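Local coordinates for protein glycerate dehydrogenase (Bacillus sp. 5mfcol3.1, PDB 6P2I) that reduces acyclic imino acids with NADPH, probably to amino acids of one hand, in a fold of the D-isomer-specific 2-hydroxyacid dehydrogenase family, at residues Leu290-Glu295 with Lys301-Ile306; Leu118-Thr123 with Pro133-Ser138; Ile233-Leu238 with Asp254-Lys259; Glu37-Leu42 with Lys57-Lys62. All coordinates share one frame; numbering follows the deposited sequence.

Interaction 1 of 4, residues Leu290-Glu295 with Lys301-Ile306; sequences LIENIE and KPVNVI
N293, on helix 280-298, and V303, in the tail beyond it, bring their CA atoms to 6.1 Å where the chain doubles back along its own last helix. This C-terminal return belongs to the five-stranded parallel α/β domain, flavodoxin-like as in related 2-hydroxyacid dehydrogenases: L290 and I294 pack on strand 68-71, and the tail runs beside edge strand 90-92. At N304 the backbone takes a left-handed conformation, and its side chain reaches back to the helix. N304 ND2 donates to N293 OD1 at 2.9 Å, with an N-H...O angle of 151°. The two amide planes stand 79° apart, and the donor comes tilted from the N293 carbonyl plane. CG of N293, beside its backbone N (chi1 -79°), brings the amide to the tail side; the amide's rotation then gives OD1 to N304 and ND2 to N93 O, tying helix, tail and the residue following strand 90-92 together. A leucine here would probably leave both N304 ND2 and N93 O without this partner. V303 CG2 fills in alongside, 3.5 Å from N293 OD1, and crosses the E292 chain at about a right angle, touching its CG. Two waters complete the seam. Water 2 links N293 O to V303 N. Water 1 donates to E292 OE1 at 2.7 Å and accepts from N304 ND2 at 3.0 Å.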
loop_
_atom_site.group_PDB
_atom_site.type_symbol
_atom_site.label_atom_id
_atom_site.label_comp_id
_atom_site.label_asym_id
_atom_site.label_seq_id
_atom_site.Cartn_x
_atom_site.Cartn_y
_atom_site.Cartn_z
ATOM N N LEU A 290 -1.821 28.841 -2.197
ATOM C CA LEU A 290 -0.978 30.007 -1.954
ATOM C C LEU A 290 -1.515 31.229 -2.688
ATOM O O LEU A 290 -1.605 32.327 -2.120
ATOM C CB LEU A 290 0.450 29.696 -2.402
ATOM C CG LEU A 290 1.386 30.896 -2.478
ATOM C CD1 LEU A 290 1.573 31.517 -1.107
ATOM C CD2 LEU A 290 2.705 30.479 -3.070
ATOM N N ILE A 291 -1.882 31.051 -3.957
ATOM C CA ILE A 291 -2.364 32.169 -4.760
ATOM C C ILE A 291 -3.732 32.617 -4.268
ATOM O O ILE A 291 -4.030 33.817 -4.230
ATOM C CB ILE A 291 -2.378 31.790 -6.252
ATOM C CG1 ILE A 291 -0.946 31.713 -6.776
ATOM C CG2 ILE A 291 -3.205 32.777 -7.075
ATOM C CD1 ILE A 291 -0.791 30.909 -8.056
ATOM N N GLU A 292 -4.582 31.663 -3.882
ATOM C CA GLU A 292 -5.888 32.029 -3.355
ATOM C C GLU A 292 -5.754 32.823 -2.065
ATOM O O GLU A 292 -6.506 33.777 -1.836
ATOM C CB GLU A 292 -6.740 30.788 -3.117
ATOM C CG GLU A 292 -8.075 31.123 -2.501
ATOM C CD GLU A 292 -8.978 29.913 -2.394
ATOM O OE1 GLU A 292 -8.473 28.783 -2.586
ATOM O OE2 GLU A 292 -10.185 30.095 -2.124
ATOM N N ASN A 293 -4.794 32.455 -1.220
ATOM C CA ASN A 293 -4.543 33.234 -0.011
ATOM C C ASN A 293 -4.188 34.676 -0.348
ATOM O O ASN A 293 -4.706 35.618 0.270
ATOM C CB ASN A 293 -3.428 32.588 0.808
ATOM C CG ASN A 293 -3.920 31.396 1.602
ATOM O OD1 ASN A 293 -5.103 31.316 1.937
ATOM N ND2 ASN A 293 -3.018 30.467 1.912
ATOM N N ILE A 294 -3.286 34.869 -1.314
ATOM C CA ILE A 294 -2.841 36.220 -1.663
ATOM C C ILE A 294 -3.992 37.023 -2.253
ATOM O O ILE A 294 -4.267 38.154 -1.833
ATOM C CB ILE A 294 -1.648 36.154 -2.632
ATOM C CG1 ILE A 294 -0.442 35.522 -1.919
ATOM C CG2 ILE A 294 -1.336 37.537 -3.181
ATOM C CD1 ILE A 294 0.711 35.136 -2.844
ATOM N N GLU A 295 -4.677 36.453 -3.248
ATOM C CA GLU A 295 -5.773 37.165 -3.897
ATOM C C GLU A 295 -6.852 37.544 -2.890
ATOM O O GLU A 295 -7.328 38.687 -2.872
ATOM C CB GLU A 295 -6.365 36.302 -5.018
ATOM N N LYS A 301 -10.981 39.924 1.847
ATOM C CA LYS A 301 -11.819 38.805 2.263
ATOM C C LYS A 301 -10.903 37.608 2.472
ATOM O O LYS A 301 -10.967 36.619 1.730
ATOM C CB LYS A 301 -12.912 38.510 1.234
ATOM C CG LYS A 301 -13.980 39.590 1.117
ATOM C CD LYS A 301 -15.132 39.139 0.223
ATOM C CE LYS A 301 -15.674 37.781 0.666
ATOM N NZ LYS A 301 -17.139 37.633 0.407
ATOM N N PRO A 302 -10.029 37.673 3.475
ATOM C CA PRO A 302 -8.998 36.637 3.629
ATOM C C PRO A 302 -9.616 35.279 3.909
ATOM O O PRO A 302 -10.688 35.169 4.510
ATOM C CB PRO A 302 -8.176 37.119 4.831
ATOM C CG PRO A 302 -8.639 38.523 5.108
ATOM C CD PRO A 302 -10.021 38.637 4.587
ATOM N N VAL A 303 -8.912 34.233 3.473
ATOM C CA VAL A 303 -9.348 32.859 3.673
ATOM C C VAL A 303 -8.258 32.088 4.407
ATOM O O VAL A 303 -7.113 32.534 4.525
ATOM C CB VAL A 303 -9.704 32.157 2.346
ATOM C CG1 VAL A 303 -10.899 32.849 1.691
ATOM C CG2 VAL A 303 -8.501 32.129 1.419
ATOM N N ASN A 304 -8.646 30.922 4.931
ATOM C CA ASN A 304 -7.726 30.004 5.609
ATOM C C ASN A 304 -7.003 30.673 6.778
ATOM O O ASN A 304 -5.860 30.327 7.099
ATOM C CB ASN A 304 -6.716 29.408 4.622
ATOM C CG ASN A 304 -7.392 28.775 3.415
ATOM O OD1 ASN A 304 -8.410 28.096 3.548
ATOM N ND2 ASN A 304 -6.834 29.006 2.235
ATOM N N VAL A 305 -7.679 31.598 7.452
ATOM C CA VAL A 305 -7.061 32.362 8.531
ATOM C C VAL A 305 -6.945 31.486 9.770
ATOM O O VAL A 305 -7.910 30.828 10.178
ATOM C CB VAL A 305 -7.864 33.641 8.819
ATOM C CG1 VAL A 305 -7.232 34.424 9.969
ATOM C CG2 VAL A 305 -7.910 34.525 7.571
ATOM N N ILE A 306 -5.760 31.474 10.371
ATOM C CA ILE A 306 -5.516 30.731 11.600
ATOM C C ILE A 306 -5.815 31.647 12.777
ATOM O O ILE A 306 -5.254 32.744 12.876
ATOM C CB ILE A 306 -4.068 30.216 11.656
ATOM C CG1 ILE A 306 -3.723 29.443 10.385
ATOM C CG2 ILE A 306 -3.849 29.364 12.897
ATOM C CD1 ILE A 306 -4.644 28.277 10.111
HETATM O O HOH W 1 -7.885 27.656 -0.235
HETATM O O HOH W 2 -6.337 35.087 2.427
#

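Interaction 2 of 4, residues Leu118-Thr123 with Pro133-Ser138; sequences LQADET and PPFLCS
F135 drives its ring end-on against one turn of helix 117-125, where Q119, A120 and T123 receive it. The apolar part is carried by A120: its CB sits over one face of the ring, 4.1 Å from the centroid and 30° off the normal, an off-centre CH-pi contact made mostly with the CD1-CE1 side. On the opposite face lies P134 CB, 3.9 Å above the plane and displaced toward the rim, so the ring is held between the helix alanine and the proline before it. Of the Q119 side chain, CB comes to 3.8 Å from F135 CE1, and the amide turns off to a weak bond with N267 O. Two oxygens meet the ring near its plane. T123 OG1 lies at the edge, 3.5 Å from F135 CZ, and Q119 O stands close by, 3.7 Å from the same carbon. Both are already engaged within the helix, since T123 OG1 donates to Q119 O at 2.7 Å while T123 N reaches that oxygen at 2.9 Å from the other face of the carbonyl plane. T123 has OG1 beside its backbone N (chi1 -64°), the position that turns the hydroxyl back over the preceding turn and presents it to the ring edge. On the far side of the helix D121 OD1 bonds to L271 N of the second subunit; from the loop, L136 packs on Y280 of that subunit. A helix and an ordered loop before the first Rossmann strand, 144-148, thus form part of the dimer interface of the NAD-binding domain.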
loop_
_atom_site.group_PDB
_atom_site.type_symbol
_atom_site.label_atom_id
_atom_site.label_comp_id
_atom_site.label_asym_id
_atom_site.label_seq_id
_atom_site.Cartn_x
_atom_site.Cartn_y
_atom_site.Cartn_z
ATOM N N LEU A 118 9.702 -4.548 2.682
ATOM C CA LEU A 118 11.157 -4.442 2.732
ATOM C C LEU A 118 11.810 -5.821 2.753
ATOM O O LEU A 118 12.741 -6.097 1.980
ATOM C CB LEU A 118 11.580 -3.623 3.952
ATOM C CG LEU A 118 11.058 -2.185 3.978
ATOM C CD1 LEU A 118 11.480 -1.502 5.270
ATOM C CD2 LEU A 118 11.577 -1.423 2.766
ATOM N N GLN A 119 11.333 -6.704 3.639
ATOM C CA GLN A 119 11.910 -8.042 3.758
ATOM C C GLN A 119 11.550 -8.913 2.567
ATOM O O GLN A 119 12.345 -9.771 2.152
ATOM C CB GLN A 119 11.429 -8.710 5.046
ATOM C CG GLN A 119 12.024 -8.160 6.332
ATOM C CD GLN A 119 11.323 -6.905 6.832
ATOM O OE1 GLN A 119 10.262 -6.522 6.334
ATOM N NE2 GLN A 119 11.916 -6.264 7.832
ATOM N N ALA A 120 10.360 -8.710 2.021
ATOM C CA ALA A 120 9.893 -9.515 0.898
ATOM C C ALA A 120 10.731 -9.242 -0.337
ATOM O O ALA A 120 11.161 -10.169 -1.035
ATOM C CB ALA A 120 8.417 -9.218 0.633
ATOM N N ASP A 121 10.986 -7.965 -0.612
ATOM C CA ASP A 121 11.826 -7.632 -1.747
ATOM C C ASP A 121 13.239 -8.153 -1.545
ATOM O O ASP A 121 13.831 -8.724 -2.467
ATOM C CB ASP A 121 11.817 -6.122 -1.953
ATOM C CG ASP A 121 12.619 -5.699 -3.138
ATOM O OD1 ASP A 121 12.025 -5.592 -4.226
ATOM O OD2 ASP A 121 13.850 -5.470 -2.990
ATOM N N GLU A 122 13.790 -7.979 -0.340
ATOM C CA GLU A 122 15.154 -8.433 -0.086
ATOM C C GLU A 122 15.272 -9.939 -0.271
ATOM O O GLU A 122 16.284 -10.433 -0.783
ATOM C CB GLU A 122 15.585 -8.032 1.323
ATOM C CG GLU A 122 17.066 -8.257 1.589
ATOM C CD GLU A 122 17.408 -8.228 3.066
ATOM O OE1 GLU A 122 16.516 -7.906 3.882
ATOM O OE2 GLU A 122 18.573 -8.526 3.409
ATOM N N THR A 123 14.236 -10.678 0.128
ATOM C CA THR A 123 14.189 -12.122 -0.088
ATOM C C THR A 123 14.358 -12.465 -1.563
ATOM O O THR A 123 15.162 -13.333 -1.927
ATOM C CB THR A 123 12.856 -12.662 0.440
ATOM O OG1 THR A 123 12.787 -12.453 1.857
ATOM C CG2 THR A 123 12.680 -14.152 0.115
ATOM N N PRO A 133 5.986 -18.339 5.046
ATOM C CA PRO A 133 5.860 -18.185 6.518
ATOM C C PRO A 133 6.271 -16.811 7.031
ATOM O O PRO A 133 5.548 -16.234 7.858
ATOM C CB PRO A 133 6.777 -19.288 7.067
ATOM C CG PRO A 133 6.698 -20.352 6.036
ATOM C CD PRO A 133 6.623 -19.636 4.714
ATOM N N PRO A 134 7.401 -16.234 6.590
ATOM C CA PRO A 134 7.770 -14.913 7.130
ATOM C C PRO A 134 6.807 -13.805 6.752
ATOM O O PRO A 134 6.845 -12.738 7.380
ATOM C CB PRO A 134 9.164 -14.652 6.534
ATOM C CG PRO A 134 9.649 -15.974 6.064
ATOM C CD PRO A 134 8.410 -16.694 5.617
ATOM N N PHE A 135 5.928 -14.029 5.771
ATOM C CA PHE A 135 5.098 -12.976 5.199
ATOM C C PHE A 135 3.614 -13.210 5.436
ATOM O O PHE A 135 2.777 -12.553 4.811
ATOM C CB PHE A 135 5.429 -12.840 3.713
ATOM C CG PHE A 135 6.882 -12.576 3.493
ATOM C CD1 PHE A 135 7.420 -11.363 3.890
ATOM C CD2 PHE A 135 7.723 -13.544 2.983
ATOM C CE1 PHE A 135 8.773 -11.105 3.750
ATOM C CE2 PHE A 135 9.082 -13.293 2.830
ATOM C CZ PHE A 135 9.608 -12.069 3.218
ATOM N N LEU A 136 3.282 -14.118 6.346
ATOM C CA LEU A 136 1.908 -14.258 6.820
ATOM C C LEU A 136 1.376 -12.910 7.270
ATOM O O LEU A 136 1.950 -12.276 8.164
ATOM C CB LEU A 136 1.864 -15.246 7.977
ATOM C CG LEU A 136 0.508 -15.495 8.634
ATOM C CD1 LEU A 136 -0.474 -16.087 7.620
ATOM C CD2 LEU A 136 0.692 -16.423 9.810
ATOM N N CYS A 137 0.285 -12.466 6.652
ATOM C CA CYS A 137 -0.217 -11.120 6.869
ATOM C C CYS A 137 -1.688 -11.162 7.259
ATOM O O CYS A 137 -2.332 -12.217 7.272
ATOM C CB CYS A 137 -0.035 -10.248 5.619
ATOM S SG CYS A 137 -1.143 -10.703 4.265
ATOM N N SER A 138 -2.212 -9.987 7.591
ATOM C CA SER A 138 -3.635 -9.799 7.817
ATOM C C SER A 138 -4.218 -8.973 6.682
ATOM O O SER A 138 -3.609 -7.987 6.238
ATOM C CB SER A 138 -3.902 -9.095 9.153
ATOM O OG SER A 138 -3.666 -9.961 10.241
#

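Interaction 3 of 4, residues Ile233-Leu238 with Asp254-Lys259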
loop_
_atom_site.group_PDB
_atom_site.type_symbol
_atom_site.label_atom_id
_atom_site.label_comp_id
_atom_site.label_asym_id
_atom_site.label_seq_id
_atom_site.Cartn_x
_atom_site.Cartn_y
_atom_site.Cartn_z
ATOM N N ILE A 233 4.130 11.381 19.777
ATOM C CA ILE A 233 4.274 10.077 20.415
ATOM C C ILE A 233 5.407 10.148 21.425
ATOM O O ILE A 233 6.405 10.841 21.195
ATOM C CB ILE A 233 4.565 8.976 19.373
ATOM C CG1 ILE A 233 3.549 9.037 18.228
ATOM C CG2 ILE A 233 4.595 7.604 20.036
ATOM C CD1 ILE A 233 3.823 8.030 17.115
ATOM N N ASP A 234 5.252 9.435 22.544
ATOM C CA ASP A 234 6.406 9.121 23.380
ATOM C C ASP A 234 7.307 8.195 22.573
ATOM O O ASP A 234 7.121 6.972 22.578
ATOM C CB ASP A 234 5.976 8.474 24.701
ATOM C CG ASP A 234 7.136 8.249 25.665
ATOM O OD1 ASP A 234 8.283 8.002 25.223
ATOM O OD2 ASP A 234 6.889 8.301 26.889
ATOM N N GLU A 235 8.276 8.772 21.860
ATOM C CA GLU A 235 9.023 7.998 20.875
ATOM C C GLU A 235 9.896 6.936 21.525
ATOM O O GLU A 235 10.092 5.861 20.945
ATOM C CB GLU A 235 9.874 8.929 20.022
ATOM C CG GLU A 235 10.338 8.311 18.733
ATOM C CD GLU A 235 11.080 9.306 17.878
ATOM O OE1 GLU A 235 10.454 9.839 16.937
ATOM O OE2 GLU A 235 12.273 9.568 18.174
ATOM N N GLN A 236 10.430 7.218 22.716
ATOM C CA GLN A 236 11.189 6.208 23.441
ATOM C C GLN A 236 10.301 5.034 23.823
ATOM O O GLN A 236 10.715 3.873 23.717
ATOM C CB GLN A 236 11.836 6.819 24.685
ATOM C CG GLN A 236 13.043 7.684 24.381
ATOM C CD GLN A 236 13.826 8.044 25.624
ATOM O OE1 GLN A 236 13.250 8.338 26.673
ATOM N NE2 GLN A 236 15.150 8.012 25.518
ATOM N N ALA A 237 9.075 5.314 24.271
ATOM C CA ALA A 237 8.154 4.228 24.586
ATOM C C ALA A 237 7.780 3.450 23.332
ATOM O O ALA A 237 7.647 2.221 23.377
ATOM C CB ALA A 237 6.901 4.769 25.272
ATOM N N LEU A 238 7.614 4.145 22.203
ATOM C CA LEU A 238 7.300 3.455 20.956
ATOM C C LEU A 238 8.440 2.536 20.542
ATOM O O LEU A 238 8.207 1.415 20.073
ATOM C CB LEU A 238 6.990 4.471 19.853
ATOM C CG LEU A 238 6.610 3.900 18.478
ATOM C CD1 LEU A 238 5.473 2.890 18.593
ATOM C CD2 LEU A 238 6.245 4.995 17.483
ATOM N N ASP A 254 7.645 10.645 9.990
ATOM C CA ASP A 254 8.454 11.595 10.742
ATOM C C ASP A 254 8.982 10.903 11.987
ATOM O O ASP A 254 8.349 9.990 12.519
ATOM C CB ASP A 254 7.647 12.845 11.127
ATOM C CG ASP A 254 8.530 13.977 11.648
ATOM O OD1 ASP A 254 9.479 14.379 10.940
ATOM O OD2 ASP A 254 8.278 14.484 12.762
ATOM N N LEU A 255 10.166 11.320 12.423
ATOM C CA LEU A 255 10.714 10.964 13.725
ATOM C C LEU A 255 11.166 12.249 14.398
ATOM O O LEU A 255 11.428 13.249 13.725
ATOM C CB LEU A 255 11.907 10.005 13.628
ATOM C CG LEU A 255 11.727 8.679 12.897
ATOM C CD1 LEU A 255 13.081 8.013 12.848
ATOM C CD2 LEU A 255 10.731 7.810 13.617
ATOM N N THR A 256 11.279 12.222 15.733
ATOM C CA THR A 256 11.726 13.441 16.418
ATOM C C THR A 256 13.163 13.796 16.049
ATOM O O THR A 256 13.544 14.973 16.092
ATOM C CB THR A 256 11.585 13.308 17.939
ATOM O OG1 THR A 256 12.510 12.333 18.437
ATOM C CG2 THR A 256 10.169 12.913 18.320
ATOM N N TYR A 257 13.971 12.798 15.699
ATOM C CA TYR A 257 15.300 12.987 15.134
ATOM C C TYR A 257 15.668 11.706 14.402
ATOM O O TYR A 257 15.054 10.659 14.616
ATOM C CB TYR A 257 16.342 13.329 16.211
ATOM C CG TYR A 257 16.648 12.194 17.164
ATOM C CD1 TYR A 257 15.798 11.904 18.223
ATOM C CD2 TYR A 257 17.789 11.414 17.006
ATOM C CE1 TYR A 257 16.073 10.865 19.099
ATOM C CE2 TYR A 257 18.077 10.380 17.881
ATOM C CZ TYR A 257 17.213 10.108 18.921
ATOM O OH TYR A 257 17.492 9.079 19.790
ATOM N N TYR A 258 16.677 11.793 13.534
ATOM C CA TYR A 258 17.041 10.663 12.688
ATOM C C TYR A 258 18.423 10.103 13.007
ATOM O O TYR A 258 18.539 8.909 13.287
ATOM C CB TYR A 258 16.943 11.057 11.209
ATOM C CG TYR A 258 15.512 11.092 10.741
ATOM C CD1 TYR A 258 14.706 12.188 11.019
ATOM C CD2 TYR A 258 14.957 10.019 10.045
ATOM C CE1 TYR A 258 13.396 12.230 10.618
ATOM C CE2 TYR A 258 13.636 10.046 9.635
ATOM C CZ TYR A 258 12.861 11.156 9.923
ATOM O OH TYR A 258 11.548 11.198 9.522
ATOM N N LYS A 259 19.472 10.923 12.977
ATOM C CA LYS A 259 20.814 10.394 13.209
ATOM C C LYS A 259 20.890 9.687 14.557
ATOM O O LYS A 259 20.539 10.259 15.592
ATOM C CB LYS A 259 21.862 11.510 13.137
ATOM C CG LYS A 259 23.283 11.003 13.367
ATOM C CD LYS A 259 24.341 12.013 12.958
ATOM C CE LYS A 259 25.744 11.467 13.200
ATOM N NZ LYS A 259 26.002 10.228 12.417
#
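E235 grips T256 with both carboxylate oxygens. T256 N donates to the syn lone pair of E235 OE1 at 2.8 Å along a nearly straight bond (169°), and T256 OG1 donates to E235 OE2, also at 2.8 Å, from above the carboxylate plane (48° out of it). The glutamate gets there by an extended chain, its CG anti to the backbone N (chi1 -162°), which spans from the first turn of the helix to the loop. N261 ND2 is a further partner of OE2. A lysine in place of E235 would probably leave T256 N and OG1 without their acceptors and let the loop drift from the helix. Around this pairing the packing is light. T256 CG2 comes within 3.4 Å of E235 OE1, L255 CB lies 3.6 Å from the same oxygen, and Y257 brings CE1 to 4.1 Å from E235 OE2. Just before the helix, D234 is its N-cap, OD1 accepting from A237 N at 3.0 Å. In the Rossmann-type sheet, helix 235-243 is the crossover between strands 223-226 and 249-252, and I233 and L238 pack on L224. The loop 254-259 leaves the end of strand 249-252 and is met there by the start of that same helix, while D254 and Y258 touch H130 and G127 of the second subunit.

Interaction 4 of 4, residues Glu37-Leu42 with Lys57-Lys62; sequences EAINRL and KEMIEK
I39 and M59 each hold their first branch anti to the carbonyl carbon (chi1 -69° for CG1 of I39, -70° for CG of M59), sending both side chains into the gap between helices 35-43 and 57-60. These are successive helices of the flavodoxin-like N-terminal domain, one leading into strand 47-50 and the other following it. The two side chains cross obliquely, with I39 CG1 at 4.0 Å from M59 CB and I39 CD1 at 4.0 Å from M59 CG. M59 then bends at its last torsion (chi3 66°), which folds the methyl CE back onto A38 CB at 3.9 Å, one residue before I39. The sulfur chain therefore wraps the A38-I39 side of the helix, and all of this is apolar contact. K62 adds an outer layer: its aliphatic chain runs extended past I39, and the ammonium group is carried beyond the contact. On its other side, helix 35-43 is held by R41, whose NH1 forms a salt bridge with D31 and whose guanidinium makes a cation-pi contact with F29. Helix 57-60 is tied at its start by the hydrogen bond of M59 N with T56 OG1, and I60 turns the other way, onto helix 81-86. The ethyl tip of I39 fills the notch between M59 and K62, its CD1 lying 3.9 Å from K62 CD, while I39 CG2 lies 4.0 Å from K62 O.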
loop_
_atom_site.group_PDB
_atom_site.type_symbol
_atom_site.label_atom_id
_atom_site.label_comp_id
_atom_site.label_asym_id
_atom_site.label_seq_id
_atom_site.Cartn_x
_atom_site.Cartn_y
_atom_site.Cartn_z
ATOM N N GLU A 37 18.608 37.068 9.307
ATOM C CA GLU A 37 18.066 37.179 7.956
ATOM C C GLU A 37 16.553 37.036 7.973
ATOM O O GLU A 37 15.839 37.773 7.279
ATOM C CB GLU A 37 18.690 36.116 7.041
ATOM C CG GLU A 37 20.086 36.477 6.511
ATOM C CD GLU A 37 20.781 35.288 5.857
ATOM O OE1 GLU A 37 20.486 34.151 6.263
ATOM O OE2 GLU A 37 21.625 35.486 4.955
ATOM N N ALA A 38 16.045 36.101 8.779
ATOM C CA ALA A 38 14.609 35.857 8.818
ATOM C C ALA A 38 13.864 37.091 9.305
ATOM O O ALA A 38 12.887 37.526 8.682
ATOM C CB ALA A 38 14.315 34.652 9.712
ATOM N N ILE A 39 14.323 37.678 10.414
ATOM C CA ILE A 39 13.693 38.891 10.928
ATOM C C ILE A 39 13.769 40.006 9.894
ATOM O O ILE A 39 12.796 40.744 9.682
ATOM C CB ILE A 39 14.340 39.313 12.260
ATOM C CG1 ILE A 39 13.983 38.305 13.357
ATOM C CG2 ILE A 39 13.901 40.713 12.635
ATOM C CD1 ILE A 39 14.795 38.480 14.624
ATOM N N ASN A 40 14.918 40.137 9.222
ATOM C CA ASN A 40 15.072 41.194 8.229
ATOM C C ASN A 40 14.142 40.978 7.042
ATOM O O ASN A 40 13.505 41.929 6.566
ATOM C CB ASN A 40 16.522 41.278 7.755
ATOM C CG ASN A 40 16.785 42.520 6.924
ATOM O OD1 ASN A 40 16.864 42.457 5.697
ATOM N ND2 ASN A 40 16.907 43.663 7.592
ATOM N N ARG A 41 14.052 39.741 6.545
ATOM C CA ARG A 41 13.161 39.474 5.423
ATOM C C ARG A 41 11.715 39.686 5.824
ATOM O O ARG A 41 10.932 40.258 5.056
ATOM C CB ARG A 41 13.370 38.053 4.900
ATOM C CG ARG A 41 14.735 37.850 4.272
ATOM C CD ARG A 41 15.091 36.377 4.149
ATOM N NE ARG A 41 16.478 36.235 3.708
ATOM C CZ ARG A 41 17.030 35.084 3.331
ATOM N NH1 ARG A 41 16.312 33.954 3.327
ATOM N NH2 ARG A 41 18.303 35.063 2.950
ATOM N N LEU A 42 11.346 39.244 7.030
ATOM C CA LEU A 42 9.979 39.445 7.494
ATOM C C LEU A 42 9.661 40.925 7.676
ATOM O O LEU A 42 8.524 41.344 7.435
ATOM C CB LEU A 42 9.753 38.679 8.799
ATOM C CG LEU A 42 9.713 37.155 8.597
ATOM C CD1 LEU A 42 9.953 36.420 9.919
ATOM C CD2 LEU A 42 8.403 36.695 7.951
ATOM N N LYS A 57 8.200 34.028 19.250
ATOM C CA LYS A 57 7.743 35.275 19.851
ATOM C C LYS A 57 8.881 36.283 19.953
ATOM O O LYS A 57 8.690 37.470 19.679
ATOM C CB LYS A 57 7.130 35.001 21.226
ATOM C CG LYS A 57 6.949 36.234 22.090
ATOM C CD LYS A 57 7.112 35.915 23.568
ATOM C CE LYS A 57 6.961 37.170 24.422
ATOM N NZ LYS A 57 5.888 37.054 25.448
ATOM N N GLU A 58 10.079 35.819 20.318
ATOM C CA GLU A 58 11.222 36.723 20.422
ATOM C C GLU A 58 11.523 37.388 19.084
ATOM O O GLU A 58 11.889 38.571 19.037
ATOM C CB GLU A 58 12.445 35.956 20.925
ATOM C CG GLU A 58 12.356 35.490 22.378
ATOM C CD GLU A 58 11.401 34.316 22.580
ATOM O OE1 GLU A 58 10.909 34.144 23.714
ATOM O OE2 GLU A 58 11.129 33.571 21.611
ATOM N N MET A 59 11.376 36.636 17.987
ATOM C CA MET A 59 11.532 37.189 16.644
ATOM C C MET A 59 10.411 38.160 16.302
ATOM O O MET A 59 10.660 39.231 15.739
ATOM C CB MET A 59 11.569 36.062 15.606
ATOM C CG MET A 59 12.819 35.215 15.643
ATOM S SD MET A 59 12.628 33.673 14.748
ATOM C CE MET A 59 12.450 34.281 13.069
ATOM N N ILE A 60 9.166 37.790 16.609
ATOM C CA ILE A 60 8.018 38.605 16.220
ATOM C C ILE A 60 8.049 39.961 16.908
ATOM O O ILE A 60 7.657 40.977 16.318
ATOM C CB ILE A 60 6.716 37.827 16.516
ATOM C CG1 ILE A 60 6.635 36.585 15.625
ATOM C CG2 ILE A 60 5.487 38.705 16.323
ATOM C CD1 ILE A 60 5.836 35.448 16.220
ATOM N N GLU A 61 8.545 40.019 18.145
ATOM C CA GLU A 61 8.665 41.303 18.823
ATOM C C GLU A 61 9.621 42.245 18.101
ATOM O O GLU A 61 9.508 43.465 18.263
ATOM C CB GLU A 61 9.109 41.078 20.266
ATOM C CG GLU A 61 8.156 40.177 21.040
ATOM C CD GLU A 61 8.488 40.066 22.514
ATOM O OE1 GLU A 61 9.687 39.987 22.856
ATOM O OE2 GLU A 61 7.543 40.061 23.333
ATOM N N LYS A 62 10.536 41.715 17.288
ATOM C CA LYS A 62 11.490 42.529 16.545
ATOM C C LYS A 62 11.041 42.828 15.120
ATOM O O LYS A 62 11.741 43.548 14.402
ATOM C CB LYS A 62 12.856 41.840 16.521
ATOM C CG LYS A 62 13.496 41.685 17.898
ATOM C CD LYS A 62 14.679 40.728 17.865
ATOM C CE LYS A 62 15.274 40.548 19.253
ATOM N NZ LYS A 62 16.306 39.474 19.286
#

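All four contacts are partly buried, each mixing buried with more open residues; by centres, interaction 3 lies nearest the chain's centre (about 15 Å) and interaction 2 farthest (about 28 Å). Interactions 1 and 4 belong to the flavodoxin-like domain, and neither touches the second subunit. Interactions 2 and 3 lie in the NAD-binding domain, and both reach the second subunit. Interactions 1, 2 and 3 each join a helix to a later loop, interaction 4 helix to helix. The chemistry does not follow the domains: directional polar bonds carry interactions 1 and 3, an amide pair with waters and a carboxylate, whereas interactions 2 and 4 rest mainly on nonpolar side chains. Each contact holds different elements.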